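Side-chain contacts in holo-[acyl-carrier-protein] synthase (Helicobacter pylori, PDB 5XUK), which belongs to the 4'-phosphopantetheinyl transferase superfamily and is modelled as a three-chain assembly with coenzyme A bound: residues I33-D38 with A44-L49; K63-L68 with D90-Q95. All coordinates share one frame; numbering follows the deposited sequence.

Interaction 1: residues I33-D38 with A44-L49; sequences IVLCKD and AGFFAL
Cys36 and Phe46 make the tight part of this contact. The thiol sulfur lies over one face of the ring, with SG of Cys36 3.4 Å from the centroid of the Phe46 ring and 24° off the ring normal. It is shifted toward the rim. Its closest atoms are CD2 of Phe46, 3.2 Å from SG of Cys36, and then CE2. This is a sulfur-aromatic contact, and both residues are buried. No hydrogen bond crosses between the segments. Phe46 CG stands beside the backbone N and anti to the carbonyl carbon (chi1 -74°), which sends the ring across to helix 30-36.

The two segments belong to two consecutive helices, 30-36 and 40-56, joined by a short turn. Helix 40-56 packs on the antiparallel sheet through Ala44, Ala48 and Leu49, which touch strand 107-114. The Phe46 ring also meets Ile72, Lys74 and Ile101, and it lines the coenzyme A pocket. Cys36 thus packs on a residue that itself touches coenzyme A.

Leu35 marks the looser margin. It comes to the ring edge, near the ring plane, and the two side chains cross at about a right angle. Its CB is 3.6 Å from CE2 of Phe46, while its CD1 reaches the same CE2 of Phe46 only at 4.1 Å. Leu35 is partly exposed. Beyond it the residues lie on the outside of the assembly: Val34 points away from helix 40-56, and Lys37, with positive phi, carries the chain out of the helix into the exposed turn at Asp38.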
loop_
_atom_site.group_PDB
_atom_site.type_symbol
_atom_site.label_atom_id
_atom_site.label_comp_id
_atom_site.label_asym_id
_atom_site.label_seq_id
_atom_site.Cartn_x
_atom_site.Cartn_y
_atom_site.Cartn_z
ATOM N N ILE A 33 13.910 18.839 -3.738
ATOM C CA ILE A 33 13.433 19.555 -4.941
ATOM C C ILE A 33 14.293 19.184 -6.168
ATOM O O ILE A 33 13.800 19.135 -7.296
ATOM C CB ILE A 33 13.434 21.090 -4.729
ATOM C CG1 ILE A 33 12.393 21.468 -3.654
ATOM C CG2 ILE A 33 13.100 21.818 -6.011
ATOM C CD1 ILE A 33 12.252 22.959 -3.389
ATOM N N VAL A 34 15.575 18.910 -5.952
ATOM C CA VAL A 34 16.414 18.537 -7.071
ATOM C C VAL A 34 15.943 17.163 -7.553
ATOM O O VAL A 34 15.661 16.997 -8.729
ATOM C CB VAL A 34 17.912 18.592 -6.720
ATOM C CG1 VAL A 34 18.750 17.956 -7.825
ATOM C CG2 VAL A 34 18.328 20.043 -6.502
ATOM N N LEU A 35 15.764 16.229 -6.622
ATOM C CA LEU A 35 15.275 14.871 -6.939
ATOM C C LEU A 35 13.995 14.787 -7.788
ATOM O O LEU A 35 13.913 13.929 -8.659
ATOM C CB LEU A 35 15.103 14.060 -5.658
ATOM C CG LEU A 35 16.422 13.834 -4.917
ATOM C CD1 LEU A 35 16.184 13.036 -3.633
ATOM C CD2 LEU A 35 17.458 13.169 -5.837
ATOM N N CYS A 36 13.034 15.680 -7.578
ATOM C CA CYS A 36 11.744 15.620 -8.292
ATOM C C CYS A 36 11.726 16.291 -9.636
ATOM O O CYS A 36 10.747 16.136 -10.396
ATOM C CB CYS A 36 10.614 16.215 -7.435
ATOM S SG CYS A 36 10.486 15.402 -5.825
ATOM N N LYS A 37 12.757 17.097 -9.914
ATOM C CA LYS A 37 13.016 17.626 -11.261
ATOM C C LYS A 37 11.859 18.376 -11.882
ATOM O O LYS A 37 11.625 18.254 -13.088
ATOM C CB LYS A 37 13.399 16.486 -12.208
ATOM C CG LYS A 37 14.541 15.611 -11.716
ATOM C CD LYS A 37 14.868 14.523 -12.733
ATOM C CE LYS A 37 16.000 13.623 -12.256
ATOM N NZ LYS A 37 16.619 12.848 -13.374
ATOM N N ASP A 38 11.126 19.143 -11.082
ATOM C CA ASP A 38 9.883 19.793 -11.539
ATOM C C ASP A 38 8.723 18.821 -11.880
ATOM O O ASP A 38 7.672 19.278 -12.321
ATOM C CB ASP A 38 10.126 20.669 -12.786
ATOM C CG ASP A 38 10.840 21.987 -12.477
ATOM O OD1 ASP A 38 10.411 22.725 -11.553
ATOM O OD2 ASP A 38 11.809 22.295 -13.211
ATOM N N ALA A 44 4.128 14.847 -6.038
ATOM C CA ALA A 44 3.046 14.040 -5.437
ATOM C C ALA A 44 3.596 12.857 -4.637
ATOM O O ALA A 44 3.201 12.663 -3.502
ATOM C CB ALA A 44 2.083 13.577 -6.505
ATOM N N GLY A 45 4.580 12.147 -5.190
ATOM C CA GLY A 45 5.175 10.986 -4.545
ATOM C C GLY A 45 5.926 11.237 -3.264
ATOM O O GLY A 45 5.776 10.480 -2.295
ATOM N N PHE A 46 6.759 12.285 -3.243
ATOM C CA PHE A 46 7.477 12.658 -2.026
ATOM C C PHE A 46 6.485 13.150 -0.994
ATOM O O PHE A 46 6.617 12.869 0.183
ATOM C CB PHE A 46 8.550 13.738 -2.294
ATOM C CG PHE A 46 9.785 13.220 -2.996
ATOM C CD1 PHE A 46 9.779 11.994 -3.684
ATOM C CD2 PHE A 46 10.955 13.981 -3.007
ATOM C CE1 PHE A 46 10.921 11.527 -4.329
ATOM C CE2 PHE A 46 12.095 13.526 -3.661
ATOM C CZ PHE A 46 12.079 12.299 -4.326
ATOM N N PHE A 47 5.488 13.880 -1.428
ATOM C CA PHE A 47 4.441 14.308 -0.516
ATOM C C PHE A 47 3.773 13.085 0.125
ATOM O O PHE A 47 3.612 13.026 1.339
ATOM C CB PHE A 47 3.395 15.123 -1.266
ATOM C CG PHE A 47 2.377 15.760 -0.366
ATOM C CD1 PHE A 47 2.627 17.001 0.216
ATOM C CD2 PHE A 47 1.170 15.111 -0.082
ATOM C CE1 PHE A 47 1.694 17.584 1.057
ATOM C CE2 PHE A 47 0.228 15.696 0.762
ATOM C CZ PHE A 47 0.490 16.934 1.328
ATOM N N ALA A 48 3.431 12.091 -0.702
ATOM C CA ALA A 48 2.723 10.910 -0.234
ATOM C C ALA A 48 3.620 10.149 0.736
ATOM O O ALA A 48 3.168 9.656 1.782
ATOM C CB ALA A 48 2.299 10.041 -1.418
ATOM N N LEU A 49 4.910 10.109 0.429
ATOM C CA LEU A 49 5.862 9.397 1.279
ATOM C C LEU A 49 6.050 10.062 2.630
ATOM O O LEU A 49 6.319 9.386 3.619
ATOM C CB LEU A 49 7.215 9.284 0.560
ATOM C CG LEU A 49 8.373 8.639 1.309
ATOM C CD1 LEU A 49 7.974 7.241 1.703
ATOM C CD2 LEU A 49 9.623 8.614 0.437
#

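Interaction 2: residues K63-L68 with D90-Q95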
loop_
_atom_site.group_PDB
_atom_site.type_symbol
_atom_site.label_atom_id
_atom_site.label_comp_id
_atom_site.label_asym_id
_atom_site.label_seq_id
_atom_site.Cartn_x
_atom_site.Cartn_y
_atom_site.Cartn_z
ATOM N N LYS A 63 2.998 19.257 15.136
ATOM C CA LYS A 63 4.128 19.889 15.824
ATOM C C LYS A 63 5.021 18.879 16.556
ATOM O O LYS A 63 5.884 19.269 17.340
ATOM C CB LYS A 63 3.645 20.992 16.782
ATOM C CG LYS A 63 3.671 22.396 16.182
ATOM C CD LYS A 63 3.576 23.477 17.251
ATOM C CE LYS A 63 2.210 23.507 17.931
ATOM N NZ LYS A 63 2.176 24.431 19.103
ATOM N N GLU A 64 4.821 17.589 16.302
ATOM C CA GLU A 64 5.788 16.559 16.720
ATOM C C GLU A 64 6.653 16.100 15.535
ATOM O O GLU A 64 7.723 15.499 15.713
ATOM C CB GLU A 64 5.065 15.367 17.345
ATOM C CG GLU A 64 4.091 15.750 18.455
ATOM C CD GLU A 64 3.292 14.569 18.973
ATOM O OE1 GLU A 64 2.064 14.537 18.723
ATOM O OE2 GLU A 64 3.889 13.674 19.620
ATOM N N LEU A 65 6.178 16.383 14.325
ATOM C CA LEU A 65 6.875 15.986 13.112
ATOM C C LEU A 65 6.471 16.912 11.980
ATOM O O LEU A 65 5.304 16.971 11.582
ATOM C CB LEU A 65 6.570 14.534 12.754
ATOM C CG LEU A 65 7.443 13.917 11.655
ATOM C CD1 LEU A 65 8.876 13.720 12.125
ATOM C CD2 LEU A 65 6.840 12.598 11.201
ATOM N N SER A 66 7.452 17.668 11.502
ATOM C CA SER A 66 7.279 18.527 10.352
ATOM C C SER A 66 7.604 17.738 9.091
ATOM O O SER A 66 8.338 16.767 9.135
ATOM C CB SER A 66 8.237 19.723 10.438
ATOM O OG SER A 66 8.019 20.603 9.344
ATOM N N PHE A 67 7.051 18.183 7.978
ATOM C CA PHE A 67 7.486 17.759 6.670
ATOM C C PHE A 67 9.007 17.834 6.549
ATOM O O PHE A 67 9.634 16.895 6.076
ATOM C CB PHE A 67 6.861 18.656 5.599
ATOM C CG PHE A 67 5.430 18.331 5.265
ATOM C CD1 PHE A 67 5.059 17.035 4.872
ATOM C CD2 PHE A 67 4.459 19.323 5.270
ATOM C CE1 PHE A 67 3.754 16.745 4.531
ATOM C CE2 PHE A 67 3.143 19.031 4.931
ATOM C CZ PHE A 67 2.796 17.742 4.562
ATOM N N LEU A 68 9.611 18.929 7.008
ATOM C CA LEU A 68 11.064 19.104 6.837
ATOM C C LEU A 68 11.894 18.297 7.829
ATOM O O LEU A 68 13.117 18.202 7.682
ATOM C CB LEU A 68 11.453 20.572 6.888
ATOM C CG LEU A 68 10.905 21.397 5.718
ATOM C CD1 LEU A 68 11.168 22.881 5.965
ATOM C CD2 LEU A 68 11.517 20.947 4.396
ATOM N N ASP A 90 15.726 9.466 17.665
ATOM C CA ASP A 90 15.747 9.027 19.066
ATOM C C ASP A 90 14.437 9.317 19.793
ATOM O O ASP A 90 13.943 8.458 20.524
ATOM C CB ASP A 90 16.918 9.666 19.826
ATOM C CG ASP A 90 18.158 8.790 19.835
ATOM O OD1 ASP A 90 18.274 7.888 18.973
ATOM O OD2 ASP A 90 19.019 9.007 20.714
ATOM N N TYR A 91 13.877 10.511 19.596
ATOM C CA TYR A 91 12.602 10.873 20.230
ATOM C C TYR A 91 11.483 9.882 19.910
ATOM O O TYR A 91 10.667 9.568 20.779
ATOM C CB TYR A 91 12.159 12.278 19.824
ATOM C CG TYR A 91 10.744 12.588 20.262
ATOM C CD1 TYR A 91 10.435 12.758 21.606
ATOM C CD2 TYR A 91 9.710 12.684 19.335
ATOM C CE1 TYR A 91 9.138 13.031 22.019
ATOM C CE2 TYR A 91 8.411 12.960 19.736
ATOM C CZ TYR A 91 8.130 13.130 21.079
ATOM O OH TYR A 91 6.843 13.399 21.481
ATOM N N PHE A 92 11.443 9.408 18.664
ATOM C CA PHE A 92 10.473 8.386 18.243
ATOM C C PHE A 92 11.013 6.976 18.462
ATOM O O PHE A 92 10.264 6.004 18.360
ATOM C CB PHE A 92 10.069 8.581 16.772
ATOM C CG PHE A 92 9.128 9.737 16.548
ATOM C CD1 PHE A 92 9.561 10.900 15.935
ATOM C CD2 PHE A 92 7.810 9.661 16.961
ATOM C CE1 PHE A 92 8.698 11.966 15.739
ATOM C CE2 PHE A 92 6.940 10.722 16.763
ATOM C CZ PHE A 92 7.384 11.878 16.152
ATOM N N ASN A 93 12.311 6.874 18.751
ATOM C CA ASN A 93 12.966 5.601 19.070
ATOM C C ASN A 93 12.961 4.632 17.878
ATOM O O ASN A 93 12.441 3.515 17.966
ATOM C CB ASN A 93 12.319 4.971 20.318
ATOM C CG ASN A 93 13.231 3.977 21.026
ATOM O OD1 ASN A 93 14.163 3.423 20.434
ATOM N ND2 ASN A 93 12.958 3.745 22.306
ATOM N N ILE A 94 13.564 5.069 16.774
ATOM C CA ILE A 94 13.514 4.338 15.507
ATOM C C ILE A 94 14.819 3.611 15.223
ATOM O O ILE A 94 15.894 4.189 15.326
ATOM C CB ILE A 94 13.235 5.290 14.318
ATOM C CG1 ILE A 94 11.987 6.146 14.574
ATOM C CG2 ILE A 94 13.101 4.509 13.016
ATOM C CD1 ILE A 94 10.781 5.368 15.064
ATOM N N GLN A 95 14.709 2.343 14.847
ATOM C CA GLN A 95 15.864 1.550 14.438
ATOM C C GLN A 95 16.120 1.746 12.942
ATOM O O GLN A 95 17.259 1.970 12.523
ATOM C CB GLN A 95 15.627 0.067 14.748
ATOM C CG GLN A 95 15.424 -0.233 16.231
ATOM C CD GLN A 95 14.224 -1.130 16.496
ATOM O OE1 GLN A 95 14.023 -2.143 15.822
ATOM N NE2 GLN A 95 13.418 -0.756 17.482
#
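Phe92 meets Glu64 and Leu65 through the CE1-CZ side of its ring. The carbonyl oxygen of Glu64 lies at this edge, near the ring plane, with O of Glu64 3.7 Å from both CE1 and CZ of Phe92. Leu65 approaches obliquely, and its CD1 is 4.0 Å from the same CE1 of Phe92. With Leu65 CG anti to the backbone N (chi1 -169°), the CD1 methyl is the branch that reaches the ring.

Tyr91 turns an edge of its ring to one face of Phe92. Its CD2 sits 3.7 Å above the Phe92 ring plane, over the ring centre. At the far end of Tyr91 the hydroxyl nears the Glu64 carboxylate, with OH of Tyr91 3.5 Å from OE2 of Glu64. This is a close polar approach rather than a hydrogen bond. The carboxylate and phenol planes stand 68° apart, and the Glu64 chain is extended beyond CG to get there. Tyr91 is exposed, whereas Leu65 is buried.

Asn93, with positive phi, is the C-prime residue of a Schellman motif that ends helix 86-91, just beyond the two aromatic residues. The carbonyl of Glu64 also accepts a hydrogen bond from Lys88 NZ of the same helix. Glu64 packs on Lys77 of a second subunit. Leu65 rests on Ser54, so the loop between helix 40-56 and strand 70-74 is held between helix 40-56 and the end of helix 86-91.

Overall arrangement
From the N terminus, the chain runs through strand 2-8 and its first helices before interaction 1 closes a short turn between helices 30-36 and 40-56. Helix 40-56 then leads into the loop that holds residues 63-68. Interaction 2 closes a longer excursion, through strands 70-74 and 80-84, back to the end of helix 86-91. The two contacts follow in series, neither nested nor crossed. The centres of interaction 1 and interaction 2 are about 20 Å apart, on opposite sides of the chain's centre. Their segments still meet, where CE1 of Phe47 lies 3.7 Å from CZ of Phe67. Helix 40-56 thus links helix 30-36 to the 63-68 loop.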